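Local coordinates for protein glucokinase (Enterococcus faecalis, PDB 2QM1) that probably phosphorylates glucose with ATP, as a zinc- and magnesium-binding glucokinase of the ROK family, at residues D5-G10 / K65-G70; T16-A21 / I35-L40; N262-V267 / S298-L303. One frame throughout, in Å; residues are numbered along the deposited sequence.

Contact 1 (D5-G10 / K65-G70)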
# COMPACT_ATOMS: atom_id res chain seq x y z
N ASP B 5 -27.26 -25.53 8.07
CA ASP B 5 -26.96 -25.84 9.48
C ASP B 5 -25.55 -25.43 9.90
O ASP B 5 -25.26 -25.36 11.09
CB ASP B 5 -27.17 -27.33 9.75
CG ASP B 5 -28.64 -27.74 9.61
OD1 ASP B 5 -29.50 -27.02 10.15
OD2 ASP B 5 -28.95 -28.75 8.95
N LYS B 6 -24.66 -25.20 8.94
CA LYS B 6 -23.28 -24.80 9.22
C LYS B 6 -23.25 -23.41 9.77
O LYS B 6 -23.98 -22.54 9.28
CB LYS B 6 -22.44 -24.77 7.95
CG LYS B 6 -22.38 -26.05 7.07
CD LYS B 6 -22.36 -27.33 7.83
CE LYS B 6 -21.07 -27.62 8.55
NZ LYS B 6 -21.00 -29.13 8.77
N LYS B 7 -22.36 -23.22 10.73
CA LYS B 7 -22.16 -21.98 11.47
C LYS B 7 -20.67 -21.64 11.58
O LYS B 7 -19.80 -22.52 11.52
CB LYS B 7 -22.78 -22.08 12.87
CG LYS B 7 -24.33 -22.39 12.90
CD LYS B 7 -24.79 -22.67 14.34
CE LYS B 7 -26.32 -23.01 14.45
NZ LYS B 7 -26.63 -24.27 13.69
N ILE B 8 -20.39 -20.34 11.68
CA ILE B 8 -19.03 -19.87 11.94
C ILE B 8 -19.17 -18.93 13.16
O ILE B 8 -20.25 -18.36 13.40
CB ILE B 8 -18.40 -19.16 10.69
CG1 ILE B 8 -19.30 -18.01 10.25
CG2 ILE B 8 -18.26 -20.14 9.52
CD1 ILE B 8 -18.98 -17.49 8.92
N ILE B 9 -18.11 -18.88 13.96
CA ILE B 9 -18.04 -18.01 15.12
C ILE B 9 -17.04 -16.88 14.84
O ILE B 9 -15.92 -17.12 14.38
CB ILE B 9 -17.63 -18.81 16.40
CG1 ILE B 9 -18.70 -19.83 16.78
CG2 ILE B 9 -17.33 -17.81 17.60
CD1 ILE B 9 -18.25 -20.95 17.75
N GLY B 10 -17.45 -15.64 15.12
CA GLY B 10 -16.48 -14.52 15.10
C GLY B 10 -16.25 -13.94 16.49
O GLY B 10 -17.17 -13.86 17.28
N LYS B 65 -21.59 -29.25 18.12
CA LYS B 65 -20.22 -28.76 17.89
C LYS B 65 -19.75 -28.89 16.44
O LYS B 65 -18.91 -28.11 15.97
CB LYS B 65 -19.26 -29.54 18.79
CG LYS B 65 -17.80 -29.25 18.57
CD LYS B 65 -17.01 -29.60 19.82
CE LYS B 65 -15.58 -29.22 19.66
NZ LYS B 65 -14.84 -30.18 18.80
N GLU B 66 -20.28 -29.88 15.75
CA GLU B 66 -19.85 -30.20 14.39
C GLU B 66 -20.57 -29.37 13.34
O GLU B 66 -20.22 -29.43 12.18
CB GLU B 66 -20.09 -31.67 14.12
CG GLU B 66 -21.56 -32.08 14.04
CD GLU B 66 -22.19 -32.50 15.36
OE1 GLU B 66 -23.30 -33.07 15.29
OE2 GLU B 66 -21.61 -32.29 16.45
N ASP B 67 -21.60 -28.62 13.74
CA ASP B 67 -22.14 -27.57 12.87
C ASP B 67 -21.14 -26.44 12.62
O ASP B 67 -21.29 -25.71 11.65
CB ASP B 67 -23.38 -26.90 13.46
CG ASP B 67 -24.66 -27.71 13.26
OD1 ASP B 67 -24.63 -28.89 12.80
OD2 ASP B 67 -25.71 -27.13 13.64
N PHE B 68 -20.17 -26.25 13.52
CA PHE B 68 -19.26 -25.11 13.43
C PHE B 68 -18.15 -25.39 12.43
O PHE B 68 -17.41 -26.38 12.59
CB PHE B 68 -18.63 -24.74 14.79
CG PHE B 68 -19.62 -24.16 15.78
CD1 PHE B 68 -20.02 -24.88 16.88
CD2 PHE B 68 -20.17 -22.89 15.60
CE1 PHE B 68 -20.94 -24.38 17.77
CE2 PHE B 68 -21.08 -22.38 16.50
CZ PHE B 68 -21.45 -23.11 17.58
N VAL B 69 -18.05 -24.54 11.39
CA VAL B 69 -17.04 -24.73 10.32
C VAL B 69 -15.69 -24.23 10.84
O VAL B 69 -14.61 -24.85 10.62
CB VAL B 69 -17.46 -23.99 9.01
CG1 VAL B 69 -16.28 -23.87 8.02
CG2 VAL B 69 -18.70 -24.65 8.39
N GLY B 70 -15.75 -23.14 11.58
CA GLY B 70 -14.64 -22.72 12.43
C GLY B 70 -14.83 -21.42 13.19
O GLY B 70 -15.93 -20.85 13.21
O HOH W 1 -18.45 -28.31 10.69
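Strands 7-13 and 68-75 run parallel in a mixed sheet of the actin-like ATPase fold, and 5-10 with 65-70 is the end at which they come together, Lys7 pairing with Phe68. The pairing begins where Lys7 N donates to Asp67 O at 2.9 Å. Lys7 O then takes the N-H of Val69 at 2.7 Å (170° at the hydrogen), and Ile9 N reaches Gly70 O at 3.0 Å. The side chain of Lys7 repeats the link at the N-terminal end of the two strands. Its chain runs extended as far as CE and bends only at the last torsion (chi4 62°), which turns NZ back to Asp67 OD2 at 3.0 Å, a salt bridge met on the anti side of the carboxylate. The same ammonium donates to Asp5 O, so one group holds both this oxygen and Asp67 OD2, 3.1 Å apart without a hydrogen bond, and probably eases their repulsion. On the face that carries Lys7 and Phe68, Ile9 lays CD1 over one face of the Phe68 ring, offset toward the CD2-CE2 rim and 3.7 Å from the centroid in a CH-pi contact. On the face that carries Ile8, its CG2 meets Val69 CB at 4.0 Å. Lys6 crosses Val69 at about a right angle, CB and CE both against Val69 CG2. A water donates to Glu66 O and, weakly, Phe68 O, and accepts weakly from Lys6 NZ. With the hairpin 17-24/29-36 and helix 46-60 between them in the chain, the parallel pair belongs to the 3-2-1-4-5 mixed sheet typical of actin-like ATPases.

Contact 2 (T16-A21 / I35-L40)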
# COMPACT_ATOMS: atom_id res chain seq x y z
N THR B 16 -11.54 -3.33 26.24
CA THR B 16 -12.57 -3.28 27.31
C THR B 16 -13.62 -4.39 27.28
O THR B 16 -14.07 -4.85 28.35
CB THR B 16 -13.38 -1.98 27.21
OG1 THR B 16 -12.60 -0.96 26.59
CG2 THR B 16 -13.80 -1.54 28.55
N THR B 17 -14.01 -4.79 26.06
CA THR B 17 -15.07 -5.78 25.80
C THR B 17 -14.61 -6.84 24.79
O THR B 17 -13.78 -6.55 23.93
CB THR B 17 -16.37 -5.15 25.22
OG1 THR B 17 -16.36 -3.71 25.35
CG2 THR B 17 -17.59 -5.73 25.91
N ILE B 18 -15.11 -8.07 24.93
CA ILE B 18 -14.87 -9.11 23.93
C ILE B 18 -16.27 -9.46 23.43
O ILE B 18 -17.15 -9.82 24.24
CB ILE B 18 -14.18 -10.41 24.53
CG1 ILE B 18 -12.94 -10.05 25.39
CG2 ILE B 18 -13.86 -11.42 23.38
CD1 ILE B 18 -12.31 -11.26 26.13
N LYS B 19 -16.48 -9.31 22.13
CA LYS B 19 -17.77 -9.57 21.53
C LYS B 19 -17.69 -10.84 20.69
O LYS B 19 -16.69 -11.06 20.05
CB LYS B 19 -18.14 -8.44 20.62
CG LYS B 19 -18.19 -7.12 21.29
CD LYS B 19 -19.16 -6.25 20.54
CE LYS B 19 -18.72 -4.84 20.51
NZ LYS B 19 -17.56 -4.80 19.58
N PHE B 20 -18.77 -11.63 20.69
CA PHE B 20 -18.86 -12.89 19.94
C PHE B 20 -20.09 -12.84 19.06
O PHE B 20 -21.08 -12.14 19.39
CB PHE B 20 -19.03 -14.05 20.90
CG PHE B 20 -18.00 -14.12 21.97
CD1 PHE B 20 -16.94 -15.01 21.88
CD2 PHE B 20 -18.10 -13.33 23.11
CE1 PHE B 20 -15.98 -15.08 22.89
CE2 PHE B 20 -17.12 -13.39 24.12
CZ PHE B 20 -16.08 -14.28 24.02
N ALA B 21 -20.02 -13.54 17.93
CA ALA B 21 -21.25 -13.82 17.19
C ALA B 21 -21.14 -15.17 16.57
O ALA B 21 -20.04 -15.63 16.30
CB ALA B 21 -21.51 -12.80 16.11
N ILE B 35 -18.49 -10.17 26.85
CA ILE B 35 -18.00 -10.14 28.23
C ILE B 35 -16.97 -9.02 28.35
O ILE B 35 -16.49 -8.50 27.32
CB ILE B 35 -17.30 -11.47 28.67
CG1 ILE B 35 -15.96 -11.65 27.89
CG2 ILE B 35 -18.29 -12.68 28.55
CD1 ILE B 35 -15.36 -13.02 27.86
N GLU B 36 -16.61 -8.67 29.59
CA GLU B 36 -15.52 -7.73 29.86
C GLU B 36 -14.19 -8.36 29.50
O GLU B 36 -14.01 -9.57 29.59
CB GLU B 36 -15.46 -7.31 31.34
CG GLU B 36 -16.81 -6.98 31.97
CD GLU B 36 -16.69 -6.36 33.39
OE1 GLU B 36 -16.35 -7.09 34.36
OE2 GLU B 36 -16.98 -5.13 33.51
N THR B 37 -13.24 -7.52 29.15
CA THR B 37 -11.89 -7.98 28.89
C THR B 37 -11.15 -7.85 30.23
O THR B 37 -10.97 -6.75 30.70
CB THR B 37 -11.24 -7.13 27.79
OG1 THR B 37 -12.14 -6.97 26.68
CG2 THR B 37 -9.90 -7.75 27.30
N ASN B 38 -10.78 -8.98 30.84
CA ASN B 38 -9.94 -9.00 32.05
C ASN B 38 -8.46 -8.90 31.70
O ASN B 38 -7.86 -9.88 31.25
CB ASN B 38 -10.21 -10.28 32.87
CG ASN B 38 -9.52 -10.27 34.24
OD1 ASN B 38 -8.96 -9.28 34.65
ND2 ASN B 38 -9.57 -11.39 34.92
N ILE B 39 -7.86 -7.73 31.92
CA ILE B 39 -6.45 -7.50 31.61
C ILE B 39 -5.45 -7.71 32.79
O ILE B 39 -4.21 -7.53 32.63
CB ILE B 39 -6.20 -6.11 30.91
CG1 ILE B 39 -6.39 -4.94 31.89
CG2 ILE B 39 -7.09 -5.96 29.65
CD1 ILE B 39 -5.47 -3.77 31.63
N LEU B 40 -5.99 -8.10 33.94
CA LEU B 40 -5.23 -8.29 35.17
C LEU B 40 -4.31 -9.49 35.07
O LEU B 40 -4.64 -10.48 34.40
CB LEU B 40 -6.19 -8.48 36.36
CG LEU B 40 -7.01 -7.31 36.90
CD1 LEU B 40 -8.14 -7.86 37.74
CD2 LEU B 40 -6.18 -6.32 37.71
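Thr17 and Glu36 form a non-hydrogen-bonded antiparallel pair, side chains diverging, and next to them Ile18 and Ile35 form a hydrogen-bonded one, with Ile18 N to Ile35 O at 2.8 Å and Ile35 N to Ile18 O at 3.0 Å. Past the last strand residue one more bond follows, Thr37 N to Thr16 O at 2.9 Å, but the donor stands well above the carbonyl plane, which suggests that the regular ladder is giving way here. The side chains of the hydrogen-bonded pair share a face and run alongside each other, their CD1 methyls 3.9 Å apart. Ile35 turns CG1 in between its own N and carbonyl carbon (chi1 68°), and this carries CD1 on to the rim of the Phe20 ring, near the ring plane and 4.1 Å from CZ. Phe20 in turn stacks on Trp33. Thr37 points toward strand 17-24 and crosses Ile18 at about a right angle, its OG1 3.4 Å from Ile18 CG1; that hydroxyl is hydrogen-bonded to Gly14 O, tying the chain to the loop before strand 17-24. Strand 29-36 is an outer strand of its sheet within the chain, and 17-24 lies between it and 7-13: Ile18 and Phe20 touch Ile11 of strand 7-13, and helix 46-60 covers the apolar face through Ser49, which meets Ile18 and Ile35, Ile50 against Ile18, and Ser53 against Phe20.

Contact 3 (N262-V267 / S298-L303)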
# COMPACT_ATOMS: atom_id res chain seq x y z
N ASN B 262 -4.56 2.71 -5.24
CA ASN B 262 -5.70 2.84 -6.13
C ASN B 262 -6.88 1.89 -5.81
O ASN B 262 -7.38 1.23 -6.69
CB ASN B 262 -5.27 2.60 -7.59
CG ASN B 262 -6.37 2.99 -8.58
OD1 ASN B 262 -7.25 3.84 -8.28
ND2 ASN B 262 -6.34 2.40 -9.74
N PRO B 263 -7.35 1.84 -4.57
CA PRO B 263 -8.37 0.83 -4.24
C PRO B 263 -9.71 1.22 -4.83
O PRO B 263 -9.90 2.34 -5.23
CB PRO B 263 -8.43 0.90 -2.70
CG PRO B 263 -8.18 2.37 -2.44
CD PRO B 263 -7.07 2.73 -3.43
N ASP B 264 -10.66 0.31 -4.92
CA ASP B 264 -11.97 0.71 -5.46
C ASP B 264 -12.58 1.73 -4.50
O ASP B 264 -13.21 2.73 -4.90
CB ASP B 264 -12.89 -0.47 -5.66
CG ASP B 264 -14.30 -0.05 -6.07
OD1 ASP B 264 -15.25 -0.41 -5.35
OD2 ASP B 264 -14.44 0.65 -7.10
N SER B 265 -12.35 1.50 -3.21
CA SER B 265 -12.78 2.44 -2.20
C SER B 265 -11.88 2.46 -0.94
O SER B 265 -11.21 1.48 -0.63
CB SER B 265 -14.24 2.15 -1.80
OG SER B 265 -14.35 0.96 -1.04
N VAL B 266 -11.88 3.62 -0.30
CA VAL B 266 -11.44 3.82 1.10
C VAL B 266 -12.70 3.96 1.95
O VAL B 266 -13.51 4.87 1.75
CB VAL B 266 -10.52 5.07 1.18
CG1 VAL B 266 -10.11 5.44 2.64
CG2 VAL B 266 -9.27 4.85 0.27
N VAL B 267 -12.88 3.02 2.87
CA VAL B 267 -14.06 3.02 3.77
C VAL B 267 -13.68 3.58 5.14
O VAL B 267 -12.77 3.07 5.78
CB VAL B 267 -14.64 1.59 3.91
CG1 VAL B 267 -15.89 1.58 4.83
CG2 VAL B 267 -14.96 1.01 2.51
N SER B 298 -11.41 7.44 -10.02
CA SER B 298 -11.72 6.02 -9.80
C SER B 298 -11.95 5.61 -8.32
O SER B 298 -12.99 5.04 -8.01
CB SER B 298 -10.69 5.12 -10.51
OG SER B 298 -9.36 5.39 -10.08
N THR B 299 -11.01 5.94 -7.42
CA THR B 299 -11.12 5.57 -6.00
C THR B 299 -12.19 6.40 -5.28
O THR B 299 -12.23 7.63 -5.41
CB THR B 299 -9.76 5.63 -5.27
OG1 THR B 299 -8.82 4.68 -5.87
CG2 THR B 299 -9.96 5.28 -3.76
N LYS B 300 -13.10 5.70 -4.59
CA LYS B 300 -14.24 6.40 -3.95
C LYS B 300 -14.08 6.48 -2.44
O LYS B 300 -13.59 5.52 -1.82
CB LYS B 300 -15.56 5.71 -4.30
CG LYS B 300 -15.83 5.73 -5.83
CD LYS B 300 -17.07 4.93 -6.20
CE LYS B 300 -16.73 3.44 -6.41
NZ LYS B 300 -17.52 2.99 -7.60
N ILE B 301 -14.48 7.61 -1.87
CA ILE B 301 -14.45 7.78 -0.39
C ILE B 301 -15.85 7.42 0.19
O ILE B 301 -16.85 8.08 -0.09
CB ILE B 301 -14.00 9.20 0.05
CG1 ILE B 301 -12.58 9.55 -0.47
CG2 ILE B 301 -14.03 9.34 1.58
CD1 ILE B 301 -11.47 8.36 -0.29
N LYS B 302 -15.89 6.36 0.99
CA LYS B 302 -17.14 5.79 1.50
C LYS B 302 -17.18 5.81 3.04
O LYS B 302 -16.13 5.91 3.70
CB LYS B 302 -17.31 4.35 0.98
CG LYS B 302 -17.29 4.22 -0.55
CD LYS B 302 -17.89 2.87 -0.93
CE LYS B 302 -17.98 2.72 -2.46
NZ LYS B 302 -18.32 1.29 -2.86
N LEU B 303 -18.41 5.76 3.60
CA LEU B 303 -18.63 5.51 5.03
C LEU B 303 -18.85 4.01 5.29
O LEU B 303 -19.37 3.29 4.43
CB LEU B 303 -19.85 6.25 5.50
CG LEU B 303 -19.80 7.76 5.58
CD1 LEU B 303 -21.26 8.22 5.70
CD2 LEU B 303 -18.95 8.21 6.77
O HOH W 2 -17.90 0.62 -5.23
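Thr299 and Pro263 make the first link between two parallel strands that pair residue for residue, Ser265 with Lys300, Val266 with Ile301 and Val267 with Lys302. The hydroxyl OG1 of Thr299 donates to Pro263 O at 2.7 Å, in the plane of that carbonyl; with chi1 at -61° it lies beside its own backbone N, and CG2 is left to pack on Pro263 CG. From there the ladder alternates: Lys300 N gives to Asp264 O at 3.0 Å, Lys300 O receives Val266 N at 3.0 Å, and Val266 O receives Lys302 N at 2.9 Å, the last nearly straight (171° at the hydrogen). Lys300 N and O thus both find partners in 262-267. Ser298 OG is satisfied by Gln294 O, and Ile301 O accepts from Arg280 NH1. The charged ends collect on the face that holds Ser265. Asp264 OD2 forms a long salt bridge with Lys300 NZ, 3.9 Å away. Its other oxygen, OD1, accepts from a water at 2.8 Å; the same water lies unusually close to Lys302 NZ, so that bond is doubtful in detail. Lys302 NZ also donates to Ala130 O, and its extended chain passes over Ser265, Lys302 CD lying 3.8 Å from Ser265 CB. On the other face Val266 and Ile301 point the same way, Ile301 CD1 reaching Val266 CB at 3.7 Å. Strand 300-303 is the outer strand of its sheet within the chain; strand 265-269 is inside it, with Ile138 and Ile140 of strand 137-142 hydrogen-bonded through their backbones to Val267. Helix 277-289 packs on Thr299 and Ile301 through Phe287, while the second subunit hydrogen-bonds the backbone of Asn262 and sets its Ala161 against Asn262 and Ser298.

Two similar five-stranded mixed sheets divide the contacts. Contacts 1 and 2 belong to the first, their centres about 21 Å apart; strands 7-13 and 17-24 are neighbours in it, and Gly10 N lies 2.8 Å from Ala21 O, probably hydrogen-bonded. In sequence, 16-21 and 35-40 both fall between 5-10 and 65-70, so along the chain the hairpin is passed before strand 68-75 completes contact 1. Contact 3 follows later, in the second sheet, with centres about 33 Å and 32 Å from those of contacts 1 and 2 and no touch between them. Both sheets have strand order 3-2-1-4-5, the duplicated plan of actin-like ATPases, whose two halves classically flank the nucleotide cleft.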